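PDB 6SQ8: fatty acid CoA ligase from Marinactinospora thermotolerans, which belongs to the ANL superfamily of AMP-binding enzymes, pairing a large N-terminal part with a smaller C-terminal domain, and holds adenosine monophosphate in this structure. Local coordinates for residues R9-I14 against L146-H151; H33-L38 against R67-A72; T43-P48 against V122-G127; G52-H57 against R91-A96. All coordinates share one frame; numbering follows the deposited sequence.

Contact 1 of 4, residues R9-I14 against L146-H151; sequences RVMDGI and LRYREH
Met11 projects from the last turn of helix 5-13 to meet two side chains of an irregular loop, Leu146 and Tyr148, by van der Waals contact. The middle of the thioether chain does the touching. Its CG meets the CD2 branch of Leu146 at 4.0 Å. The same CG lies 3.7 Å from Tyr148 OH, which comes in obliquely and also passes 3.8 Å from Met11 CB. With CG anti to the carbonyl carbon (chi1 -73°), the chain first heads for the loop; bends at the next two torsions then turn SD and CE away from the straight path. A methionine suits such a place, since its unbranched chain can bend to follow the shape of its neighbours. Within the loop, Leu146 CG sits 4.0 Å from the plane of the Tyr148 ring, over one face and toward its rim. Being two residues apart in an extended chain, Leu146 and Tyr148 both point to the helix. The contact is bordered by two more helices: Met11 also packs on Arg32 and Val35 of helix 28-44 and Leu68 of helix 61-72, while Leu146 rests on Ala39 and Ala72, and Tyr148 returns to Ala7 and Arg8 of helix 5-13.

Contact 2 of 4, residues H33-L38 against R67-A72; sequences HQVRLL and RLAVQA
Val35 of helix 28-44 lies against Ala69 of helix 61-72, their CA atoms only 5.2 Å apart. From Val35 CB, which stands 4.9 Å back from Ala69 CB, the side chain forks at once. The CG1 branch, anti to the backbone N (chi1 175°), runs in against the backbone of the other helix, 4.0 Å from Ala69 CA and about as far from its N, with the methyl CB slightly farther off. The other branch, CG2, is turned to Leu68 and meets its CD2 at 4.2 Å. Branching at CB thus lets one short residue cover two neighbours. Ala69 is matched to it: its single methyl packs against both the Val35 carbonyl O, at 3.8 Å, and Leu38 CB, at 3.9 Å. A side chain this small lets the segment axes approach to 8.5 Å, crossing at -52°. All four touching residues are buried and apolar. Ala65, one turn earlier than Ala69, extends the contact toward Val35 and Leu38. Helix 5-13 closes one border through Val10, which packs on Leu68, and Val70 of helix 61-72 touches Val53 of strand 52-56; elsewhere Gln71 is hydrogen-bonded to Gln211 of helix 205-215.

Contact 3 of 4, residues T43-P48 against V122-G127; sequences TEAGIP and VVLSLG
Ala45 and Ile47, just past the end of helix 28-44, pack on Val122 and Leu124 of a strand in the five-stranded parallel sheet. Thr43 belongs to the last helical turn, and its carbonyl O accepts a 3.0 Å bond from Gly46 N. Ala45 makes the most contacts: its CB lies 4.0 Å from Val122 CG1 and 4.2 Å from Leu124 CD1, while its carbonyl O comes to 3.7 Å from Val122 CG2. A methyl group is short enough for the helix end to settle over both branched side chains. Gly46 then turns the chain with a positive phi of 87°, a conformation that favours glycine. Ile47 follows, and its CD1 meets Leu124 CD1 tip to tip at 4.2 Å; CG1 anti to the carbonyl carbon (chi1 -54°) carries the delta methyl that way, and the side chain also reaches Ala100 on the next strand. Val122 and Leu124, alternate residues of a strand, face the same side; Leu124 is buried and Val122 only partly, and apolar branched side chains suit this helix-facing side. Farther along, Ser125 OG donates to Gly127 O (2.6 Å) across an inverse gamma turn centred on Leu126. A helix packed against a parallel sheet is characteristic of alpha/beta domains, and here it is the end carrying a Schellman motif that meets the sheet.

Contact 4 of 4, residues G52-H57 against R91-A96; sequences GVACLH and RAIAAA
This is a buried helix-on-sheet contact, made largely of small residues with one isoleucine, in which strand 52-56 of the parallel sheet receives the C-terminal turn of helix 86-95. Ala54 is its apolar centre. Its CB points at the helix and meets Ile93 CG1 at 4.1 Å, and the short methyl lets the backbones come near, with 6.2 Å between the CA atoms of Ala54 and Ile93. Ile93 does not aim straight at the strand: CG1 is anti to the carbonyl carbon (chi1 -62°), and it is this methylene, close to the backbone, that touches. The rest of the branched side chain is shared with Leu114 of helix 108-117 and with Val120. At the other end Gly52 faces Ala96, whose carbonyl O is 4.1 Å from Gly52 N. Having no side chain, glycine allows the chain leaving the helix to pass close by. That carbonyl is not left without a partner, for it accepts a hydrogen bond from His76. Alternation along the strand separates the layers: Ala54 faces helix 86-95, whereas Val53 points away from it. Strand 52-56 lies between 76-79 and 98-103, hydrogen-bonded through the backbone of Val53 to the first and of Gly52 and Ala54 to the second. Helix 86-95, which joins those two neighbours in sequence, therefore passes over the strand between them, with helix 108-117 beside it.

Contacts 2, 3 and 4 lie within the stretch of chain closed by contact 1, all in the N-terminal part of the enzyme; contact 4 is nested inside contact 3, while the segments of contact 2 alternate with those of both. Contact 2 is central: its centre is about 8 Å from that of contact 1 and 12 Å from that of contact 3, with which it shares helix 28-44. Contacts 3 and 4, centres about 13 Å apart, reach the same parallel sheet, and Ile47 touches Val53 between them. Contacts 1 and 4 are farthest apart, at about 22 Å. Helices 28-44 and 61-72 cover one face of the sheet and helix 86-95 the other, so the contacts run through successive layers.

Contact 1 of 4, residues R9-I14 against L146-H151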
loop_
_atom_site.group_PDB
_atom_site.type_symbol
_atom_site.label_atom_id
_atom_site.label_comp_id
_atom_site.label_asym_id
_atom_site.label_seq_id
_atom_site.Cartn_x
_atom_site.Cartn_y
_atom_site.Cartn_z
ATOM N N ARG A 9 -14.489 13.605 -11.662
ATOM C CA ARG A 9 -15.007 12.229 -11.766
ATOM C C ARG A 9 -15.435 11.732 -10.389
ATOM O O ARG A 9 -16.490 11.082 -10.252
ATOM C CB ARG A 9 -13.978 11.256 -12.348
ATOM C CG ARG A 9 -14.526 9.853 -12.587
ATOM C CD ARG A 9 -13.432 8.894 -13.011
ATOM N NE ARG A 9 -13.922 7.523 -13.132
ATOM C CZ ARG A 9 -13.304 6.571 -13.813
ATOM N NH1 ARG A 9 -12.095 6.778 -14.320
ATOM N NH2 ARG A 9 -13.915 5.418 -13.998
ATOM N N VAL A 10 -14.606 12.030 -9.385
ATOM C CA VAL A 10 -14.851 11.571 -8.037
ATOM C C VAL A 10 -16.083 12.307 -7.499
ATOM O O VAL A 10 -17.045 11.672 -7.082
ATOM C CB VAL A 10 -13.617 11.775 -7.146
ATOM C CG1 VAL A 10 -13.901 11.317 -5.733
ATOM C CG2 VAL A 10 -12.363 11.089 -7.707
ATOM N N MET A 11 -16.052 13.644 -7.561
ATOM C CA MET A 11 -17.168 14.493 -7.157
ATOM C C MET A 11 -18.474 14.008 -7.801
ATOM O O MET A 11 -19.512 13.886 -7.140
ATOM C CB MET A 11 -16.908 15.943 -7.571
ATOM C CG MET A 11 -15.856 16.639 -6.736
ATOM S SD MET A 11 -16.316 16.794 -4.988
ATOM C CE MET A 11 -17.939 17.567 -5.053
ATOM N N ASP A 12 -18.407 13.732 -9.104
ATOM C CA ASP A 12 -19.565 13.402 -9.918
ATOM C C ASP A 12 -20.215 12.120 -9.389
ATOM O O ASP A 12 -21.426 11.964 -9.465
ATOM C CB ASP A 12 -19.178 13.249 -11.395
ATOM C CG ASP A 12 -20.101 13.963 -12.386
ATOM O OD1 ASP A 12 -20.476 15.135 -12.109
ATOM O OD2 ASP A 12 -20.449 13.342 -13.436
ATOM N N GLY A 13 -19.396 11.200 -8.869
ATOM C CA GLY A 13 -19.835 9.857 -8.470
ATOM C C GLY A 13 -20.573 9.843 -7.136
ATOM O O GLY A 13 -21.401 8.978 -6.914
ATOM N N ILE A 14 -20.270 10.804 -6.259
ATOM C CA ILE A 14 -20.676 10.781 -4.839
ATOM C C ILE A 14 -22.186 10.560 -4.720
ATOM O O ILE A 14 -22.970 11.319 -5.284
ATOM C CB ILE A 14 -20.241 12.081 -4.137
ATOM C CG1 ILE A 14 -18.720 12.244 -4.178
ATOM C CG2 ILE A 14 -20.770 12.136 -2.715
ATOM C CD1 ILE A 14 -18.220 13.577 -3.650
ATOM N N LEU A 146 -18.049 24.623 -6.842
ATOM C CA LEU A 146 -16.667 24.214 -6.801
ATOM C C LEU A 146 -15.945 24.791 -8.032
ATOM O O LEU A 146 -16.364 24.590 -9.167
ATOM C CB LEU A 146 -16.593 22.683 -6.728
ATOM C CG LEU A 146 -15.187 22.065 -6.653
ATOM C CD1 LEU A 146 -14.439 22.555 -5.429
ATOM C CD2 LEU A 146 -15.222 20.549 -6.654
ATOM N N ARG A 147 -14.876 25.549 -7.763
ATOM C CA ARG A 147 -14.163 26.298 -8.783
ATOM C C ARG A 147 -12.843 25.564 -9.024
ATOM O O ARG A 147 -11.886 25.724 -8.243
ATOM C CB ARG A 147 -13.983 27.766 -8.355
ATOM N N TYR A 148 -12.799 24.750 -10.086
ATOM C CA TYR A 148 -11.596 23.941 -10.423
ATOM C C TYR A 148 -10.522 24.814 -11.088
ATOM O O TYR A 148 -10.822 25.719 -11.826
ATOM C CB TYR A 148 -11.937 22.793 -11.372
ATOM C CG TYR A 148 -12.931 21.775 -10.867
ATOM C CD1 TYR A 148 -14.299 21.973 -10.992
ATOM C CD2 TYR A 148 -12.499 20.573 -10.321
ATOM C CE1 TYR A 148 -15.210 21.017 -10.569
ATOM C CE2 TYR A 148 -13.398 19.602 -9.896
ATOM C CZ TYR A 148 -14.760 19.828 -10.026
ATOM O OH TYR A 148 -15.663 18.911 -9.591
ATOM N N ARG A 149 -9.260 24.518 -10.808
ATOM C CA ARG A 149 -8.109 25.038 -11.543
ATOM C C ARG A 149 -7.283 23.824 -12.013
ATOM O O ARG A 149 -7.430 22.720 -11.483
ATOM C CB ARG A 149 -7.283 25.984 -10.656
ATOM C CG ARG A 149 -8.096 26.943 -9.791
ATOM C CD ARG A 149 -7.241 27.893 -8.962
ATOM N NE ARG A 149 -6.331 27.233 -8.028
ATOM C CZ ARG A 149 -5.541 27.859 -7.144
ATOM N NH1 ARG A 149 -5.701 29.147 -6.904
ATOM N NH2 ARG A 149 -4.588 27.195 -6.509
ATOM N N GLU A 150 -6.412 24.042 -13.002
ATOM C CA GLU A 150 -5.616 23.006 -13.626
ATOM C C GLU A 150 -4.191 23.010 -13.080
ATOM O O GLU A 150 -3.534 24.033 -13.097
ATOM C CB GLU A 150 -5.528 23.262 -15.126
ATOM C CG GLU A 150 -6.703 22.689 -15.876
ATOM C CD GLU A 150 -6.501 21.233 -16.242
ATOM O OE1 GLU A 150 -7.323 20.415 -15.824
ATOM O OE2 GLU A 150 -5.513 20.895 -16.943
ATOM N N HIS A 151 -3.710 21.841 -12.643
ATOM C CA HIS A 151 -2.298 21.675 -12.348
ATOM C C HIS A 151 -1.530 21.831 -13.658
ATOM O O HIS A 151 -1.819 21.142 -14.630
ATOM C CB HIS A 151 -2.060 20.337 -11.627
ATOM C CG HIS A 151 -0.766 20.237 -10.890
ATOM N ND1 HIS A 151 0.457 20.263 -11.524
ATOM C CD2 HIS A 151 -0.498 20.046 -9.583
ATOM C CE1 HIS A 151 1.422 20.121 -10.633
ATOM N NE2 HIS A 151 0.867 19.976 -9.438
#

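Contact 2 of 4, residues H33-L38 against R67-A72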
loop_
_atom_site.group_PDB
_atom_site.type_symbol
_atom_site.label_atom_id
_atom_site.label_comp_id
_atom_site.label_asym_id
_atom_site.label_seq_id
_atom_site.Cartn_x
_atom_site.Cartn_y
_atom_site.Cartn_z
ATOM N N HIS A 33 -20.472 19.723 -0.046
ATOM C CA HIS A 33 -20.425 21.027 0.589
ATOM C C HIS A 33 -19.024 21.293 1.184
ATOM O O HIS A 33 -18.462 22.381 1.004
ATOM C CB HIS A 33 -21.558 21.158 1.625
ATOM C CG HIS A 33 -21.534 22.462 2.363
ATOM N ND1 HIS A 33 -20.725 22.680 3.480
ATOM C CD2 HIS A 33 -22.181 23.632 2.137
ATOM C CE1 HIS A 33 -20.892 23.919 3.905
ATOM N NE2 HIS A 33 -21.776 24.523 3.095
ATOM N N GLN A 34 -18.458 20.302 1.882
ATOM C CA GLN A 34 -17.161 20.464 2.552
ATOM C C GLN A 34 -16.026 20.637 1.537
ATOM O O GLN A 34 -15.061 21.341 1.804
ATOM C CB GLN A 34 -16.885 19.293 3.491
ATOM C CG GLN A 34 -17.075 19.702 4.941
ATOM C CD GLN A 34 -15.832 20.290 5.555
ATOM O OE1 GLN A 34 -14.714 20.077 5.093
ATOM N NE2 GLN A 34 -16.019 21.033 6.631
ATOM N N VAL A 35 -16.143 19.980 0.383
ATOM C CA VAL A 35 -15.127 20.097 -0.639
ATOM C C VAL A 35 -15.130 21.539 -1.155
ATOM O O VAL A 35 -14.062 22.153 -1.307
ATOM C CB VAL A 35 -15.330 19.083 -1.779
ATOM C CG1 VAL A 35 -14.314 19.299 -2.894
ATOM C CG2 VAL A 35 -15.257 17.651 -1.272
ATOM N N ARG A 36 -16.336 22.055 -1.415
ATOM C CA ARG A 36 -16.525 23.407 -1.934
ATOM C C ARG A 36 -15.902 24.411 -0.952
ATOM O O ARG A 36 -15.110 25.290 -1.340
ATOM C CB ARG A 36 -18.014 23.716 -2.113
ATOM C CG ARG A 36 -18.748 22.886 -3.152
ATOM C CD ARG A 36 -20.181 23.358 -3.251
ATOM N NE ARG A 36 -21.059 22.303 -3.720
ATOM C CZ ARG A 36 -22.166 21.911 -3.105
ATOM N NH1 ARG A 36 -22.517 22.495 -1.971
ATOM N NH2 ARG A 36 -22.945 20.977 -3.649
ATOM N N LEU A 37 -16.258 24.238 0.323
ATOM C CA LEU A 37 -15.791 25.068 1.415
ATOM C C LEU A 37 -14.258 25.090 1.469
ATOM O O LEU A 37 -13.639 26.150 1.428
ATOM C CB LEU A 37 -16.386 24.510 2.710
ATOM C CG LEU A 37 -16.337 25.456 3.915
ATOM C CD1 LEU A 37 -17.577 25.262 4.784
ATOM C CD2 LEU A 37 -15.063 25.270 4.730
ATOM N N LEU A 38 -13.654 23.903 1.560
ATOM C CA LEU A 38 -12.221 23.771 1.708
ATOM C C LEU A 38 -11.516 24.279 0.449
ATOM O O LEU A 38 -10.443 24.874 0.541
ATOM C CB LEU A 38 -11.887 22.295 1.940
ATOM C CG LEU A 38 -12.324 21.713 3.273
ATOM C CD1 LEU A 38 -12.076 20.232 3.307
ATOM C CD2 LEU A 38 -11.559 22.349 4.396
ATOM N N ARG A 67 -8.450 16.098 0.488
ATOM C CA ARG A 67 -7.629 15.590 -0.622
ATOM C C ARG A 67 -8.285 16.010 -1.942
ATOM O O ARG A 67 -7.621 16.504 -2.864
ATOM C CB ARG A 67 -7.478 14.071 -0.542
ATOM C CG ARG A 67 -6.541 13.438 -1.575
ATOM C CD ARG A 67 -6.828 11.950 -1.725
ATOM N NE ARG A 67 -5.711 11.119 -2.166
ATOM C CZ ARG A 67 -4.994 10.328 -1.375
ATOM N NH1 ARG A 67 -5.127 10.429 -0.063
ATOM N NH2 ARG A 67 -4.156 9.445 -1.896
ATOM N N LEU A 68 -9.603 15.824 -1.990
ATOM C CA LEU A 68 -10.401 16.074 -3.150
ATOM C C LEU A 68 -10.362 17.575 -3.467
ATOM O O LEU A 68 -10.255 17.964 -4.627
ATOM C CB LEU A 68 -11.814 15.563 -2.849
ATOM C CG LEU A 68 -12.728 15.326 -4.042
ATOM C CD1 LEU A 68 -11.975 14.744 -5.224
ATOM C CD2 LEU A 68 -13.879 14.424 -3.648
ATOM N N ALA A 69 -10.413 18.407 -2.423
ATOM C CA ALA A 69 -10.347 19.861 -2.572
ATOM C C ALA A 69 -8.972 20.278 -3.110
ATOM O O ALA A 69 -8.895 21.043 -4.054
ATOM C CB ALA A 69 -10.666 20.535 -1.264
ATOM N N VAL A 70 -7.896 19.754 -2.524
ATOM C CA VAL A 70 -6.548 20.059 -2.977
ATOM C C VAL A 70 -6.400 19.726 -4.464
ATOM O O VAL A 70 -5.713 20.435 -5.203
ATOM C CB VAL A 70 -5.496 19.308 -2.145
ATOM C CG1 VAL A 70 -4.120 19.324 -2.816
ATOM C CG2 VAL A 70 -5.426 19.850 -0.717
ATOM N N GLN A 71 -7.013 18.626 -4.902
ATOM C CA GLN A 71 -6.878 18.161 -6.283
ATOM C C GLN A 71 -7.765 19.006 -7.207
ATOM O O GLN A 71 -7.335 19.395 -8.285
ATOM C CB GLN A 71 -7.170 16.662 -6.364
ATOM C CG GLN A 71 -6.022 15.812 -5.811
ATOM C CD GLN A 71 -6.388 14.357 -5.661
ATOM O OE1 GLN A 71 -7.559 14.001 -5.547
ATOM N NE2 GLN A 71 -5.384 13.499 -5.669
ATOM N N ALA A 72 -8.990 19.288 -6.761
ATOM C CA ALA A 72 -9.953 20.123 -7.486
ATOM C C ALA A 72 -9.350 21.495 -7.820
ATOM O O ALA A 72 -9.539 21.982 -8.920
ATOM C CB ALA A 72 -11.213 20.279 -6.671
#

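Contact 3 of 4, residues T43-P48 against V122-G127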
loop_
_atom_site.group_PDB
_atom_site.type_symbol
_atom_site.label_atom_id
_atom_site.label_comp_id
_atom_site.label_asym_id
_atom_site.label_seq_id
_atom_site.Cartn_x
_atom_site.Cartn_y
_atom_site.Cartn_z
ATOM N N THR A 43 -8.027 28.293 -1.978
ATOM C CA THR A 43 -7.909 29.235 -3.082
ATOM C C THR A 43 -7.629 30.620 -2.494
ATOM O O THR A 43 -6.592 31.212 -2.809
ATOM C CB THR A 43 -9.156 29.189 -3.984
ATOM O OG1 THR A 43 -8.926 28.218 -5.011
ATOM C CG2 THR A 43 -9.534 30.512 -4.619
ATOM N N GLU A 44 -8.524 31.072 -1.600
ATOM C CA GLU A 44 -8.476 32.406 -0.977
ATOM C C GLU A 44 -7.174 32.616 -0.207
ATOM O O GLU A 44 -6.730 33.729 -0.089
ATOM C CB GLU A 44 -9.641 32.639 -0.011
ATOM C CG GLU A 44 -10.991 32.820 -0.681
ATOM C CD GLU A 44 -11.096 33.840 -1.801
ATOM O OE1 GLU A 44 -11.965 33.651 -2.681
ATOM O OE2 GLU A 44 -10.288 34.789 -1.798
ATOM N N ALA A 45 -6.574 31.552 0.321
ATOM C CA ALA A 45 -5.373 31.664 1.143
ATOM C C ALA A 45 -4.124 31.891 0.284
ATOM O O ALA A 45 -3.014 31.990 0.823
ATOM C CB ALA A 45 -5.225 30.429 2.000
ATOM N N GLY A 46 -4.284 31.906 -1.049
ATOM C CA GLY A 46 -3.216 32.263 -1.999
ATOM C C GLY A 46 -2.306 31.106 -2.416
ATOM O O GLY A 46 -1.170 31.323 -2.838
ATOM N N ILE A 47 -2.802 29.876 -2.266
ATOM C CA ILE A 47 -2.149 28.668 -2.735
ATOM C C ILE A 47 -2.320 28.600 -4.252
ATOM O O ILE A 47 -3.438 28.439 -4.745
ATOM C CB ILE A 47 -2.745 27.435 -2.033
ATOM C CG1 ILE A 47 -2.704 27.552 -0.506
ATOM C CG2 ILE A 47 -2.051 26.173 -2.514
ATOM C CD1 ILE A 47 -3.499 26.494 0.228
ATOM N N PRO A 48 -1.221 28.696 -5.039
ATOM C CA PRO A 48 -1.307 28.631 -6.497
ATOM C C PRO A 48 -1.310 27.211 -7.073
ATOM O O PRO A 48 -0.750 26.292 -6.474
ATOM C CB PRO A 48 -0.027 29.371 -6.920
ATOM C CG PRO A 48 0.988 29.058 -5.812
ATOM C CD PRO A 48 0.157 28.894 -4.557
ATOM N N VAL A 122 1.928 29.164 4.049
ATOM C CA VAL A 122 0.576 29.195 4.606
ATOM C C VAL A 122 0.410 27.970 5.507
ATOM O O VAL A 122 0.791 26.873 5.148
ATOM C CB VAL A 122 -0.483 29.208 3.486
ATOM C CG1 VAL A 122 -1.892 29.364 4.014
ATOM C CG2 VAL A 122 -0.184 30.273 2.438
ATOM N N VAL A 123 -0.163 28.178 6.689
ATOM C CA VAL A 123 -0.391 27.111 7.651
ATOM C C VAL A 123 -1.858 27.175 8.074
ATOM O O VAL A 123 -2.260 28.121 8.706
ATOM C CB VAL A 123 0.562 27.203 8.860
ATOM C CG1 VAL A 123 0.202 26.195 9.926
ATOM C CG2 VAL A 123 2.016 26.999 8.458
ATOM N N LEU A 124 -2.623 26.143 7.703
ATOM C CA LEU A 124 -4.078 26.064 7.889
ATOM C C LEU A 124 -4.448 24.817 8.701
ATOM O O LEU A 124 -3.685 23.841 8.756
ATOM C CB LEU A 124 -4.739 26.026 6.516
ATOM C CG LEU A 124 -4.322 27.136 5.559
ATOM C CD1 LEU A 124 -4.864 26.892 4.163
ATOM C CD2 LEU A 124 -4.788 28.491 6.054
ATOM N N SER A 125 -5.621 24.849 9.341
ATOM C CA SER A 125 -6.037 23.770 10.222
ATOM C C SER A 125 -7.521 23.479 10.025
ATOM O O SER A 125 -8.313 24.377 9.773
ATOM C CB SER A 125 -5.719 24.084 11.656
ATOM O OG SER A 125 -6.634 25.037 12.178
ATOM N N LEU A 126 -7.877 22.201 10.146
ATOM C CA LEU A 126 -9.258 21.750 10.059
ATOM C C LEU A 126 -9.890 21.871 11.449
ATOM O O LEU A 126 -9.973 20.904 12.205
ATOM C CB LEU A 126 -9.264 20.303 9.564
ATOM C CG LEU A 126 -9.554 20.095 8.079
ATOM C CD1 LEU A 126 -8.810 21.094 7.204
ATOM C CD2 LEU A 126 -9.220 18.659 7.682
ATOM N N GLY A 127 -10.321 23.095 11.768
ATOM C CA GLY A 127 -10.898 23.425 13.063
ATOM C C GLY A 127 -9.959 24.310 13.874
ATOM O O GLY A 127 -8.791 24.435 13.522
#

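Contact 4 of 4, residues G52-H57 against R91-A96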
loop_
_atom_site.group_PDB
_atom_site.type_symbol
_atom_site.label_atom_id
_atom_site.label_comp_id
_atom_site.label_asym_id
_atom_site.label_seq_id
_atom_site.Cartn_x
_atom_site.Cartn_y
_atom_site.Cartn_z
ATOM N N GLY A 52 2.323 21.985 -4.135
ATOM C CA GLY A 52 1.800 20.926 -3.283
ATOM C C GLY A 52 1.100 21.481 -2.049
ATOM O O GLY A 52 1.436 22.553 -1.570
ATOM N N VAL A 53 0.110 20.739 -1.543
ATOM C CA VAL A 53 -0.500 20.990 -0.239
ATOM C C VAL A 53 -0.218 19.787 0.667
ATOM O O VAL A 53 -0.787 18.725 0.478
ATOM C CB VAL A 53 -2.012 21.251 -0.354
ATOM C CG1 VAL A 53 -2.626 21.507 1.008
ATOM C CG2 VAL A 53 -2.324 22.398 -1.294
ATOM N N ALA A 54 0.682 19.972 1.632
ATOM C CA ALA A 54 1.018 18.946 2.618
ATOM C C ALA A 54 -0.139 18.803 3.620
ATOM O O ALA A 54 -0.612 19.786 4.160
ATOM C CB ALA A 54 2.306 19.289 3.321
ATOM N N CYS A 55 -0.578 17.568 3.861
ATOM C CA CYS A 55 -1.728 17.318 4.660
ATOM C C CYS A 55 -1.404 16.285 5.736
ATOM O O CYS A 55 -0.928 15.184 5.442
ATOM C CB CYS A 55 -2.881 16.840 3.804
ATOM S SG CYS A 55 -3.400 18.068 2.579
ATOM N N LEU A 56 -1.677 16.677 6.988
ATOM C CA LEU A 56 -1.420 15.893 8.188
ATOM C C LEU A 56 -2.747 15.670 8.915
ATOM O O LEU A 56 -3.339 16.605 9.455
ATOM C CB LEU A 56 -0.437 16.686 9.049
ATOM C CG LEU A 56 0.098 15.970 10.284
ATOM C CD1 LEU A 56 1.022 14.819 9.924
ATOM C CD2 LEU A 56 0.828 16.958 11.175
ATOM N N HIS A 57 -3.228 14.427 8.907
ATOM C CA HIS A 57 -4.552 14.124 9.440
ATOM C C HIS A 57 -4.635 12.665 9.860
ATOM O O HIS A 57 -3.793 11.863 9.523
ATOM C CB HIS A 57 -5.622 14.413 8.388
ATOM C CG HIS A 57 -5.370 13.709 7.096
ATOM N ND1 HIS A 57 -4.941 14.381 5.971
ATOM C CD2 HIS A 57 -5.427 12.403 6.762
ATOM C CE1 HIS A 57 -4.789 13.525 4.989
ATOM N NE2 HIS A 57 -5.060 12.307 5.456
ATOM N N ARG A 91 11.292 16.638 5.550
ATOM C CA ARG A 91 12.019 16.601 4.267
ATOM C C ARG A 91 11.001 16.538 3.113
ATOM O O ARG A 91 11.179 17.189 2.081
ATOM C CB ARG A 91 13.024 15.436 4.238
ATOM N N ALA A 92 9.920 15.776 3.317
ATOM C CA ALA A 92 8.871 15.583 2.318
ATOM C C ALA A 92 8.185 16.912 2.000
ATOM O O ALA A 92 7.909 17.208 0.844
ATOM C CB ALA A 92 7.867 14.560 2.786
ATOM N N ILE A 93 7.913 17.708 3.034
ATOM C CA ILE A 93 7.211 18.975 2.843
ATOM C C ILE A 93 8.050 19.871 1.917
ATOM O O ILE A 93 7.519 20.470 1.000
ATOM C CB ILE A 93 6.899 19.643 4.196
ATOM C CG1 ILE A 93 5.978 18.776 5.061
ATOM C CG2 ILE A 93 6.318 21.031 3.981
ATOM C CD1 ILE A 93 5.732 19.326 6.445
ATOM N N ALA A 94 9.362 19.928 2.171
ATOM C CA ALA A 94 10.302 20.794 1.441
ATOM C C ALA A 94 10.412 20.344 -0.019
ATOM O O ALA A 94 10.265 21.149 -0.938
ATOM C CB ALA A 94 11.652 20.769 2.119
ATOM N N ALA A 95 10.657 19.041 -0.202
ATOM C CA ALA A 95 10.986 18.452 -1.500
ATOM C C ALA A 95 9.782 18.500 -2.444
ATOM O O ALA A 95 9.965 18.483 -3.658
ATOM C CB ALA A 95 11.469 17.038 -1.314
ATOM N N ALA A 96 8.564 18.560 -1.889
ATOM C CA ALA A 96 7.335 18.454 -2.691
ATOM C C ALA A 96 6.881 19.827 -3.187
ATOM O O ALA A 96 5.875 19.910 -3.900
ATOM C CB ALA A 96 6.244 17.806 -1.874
#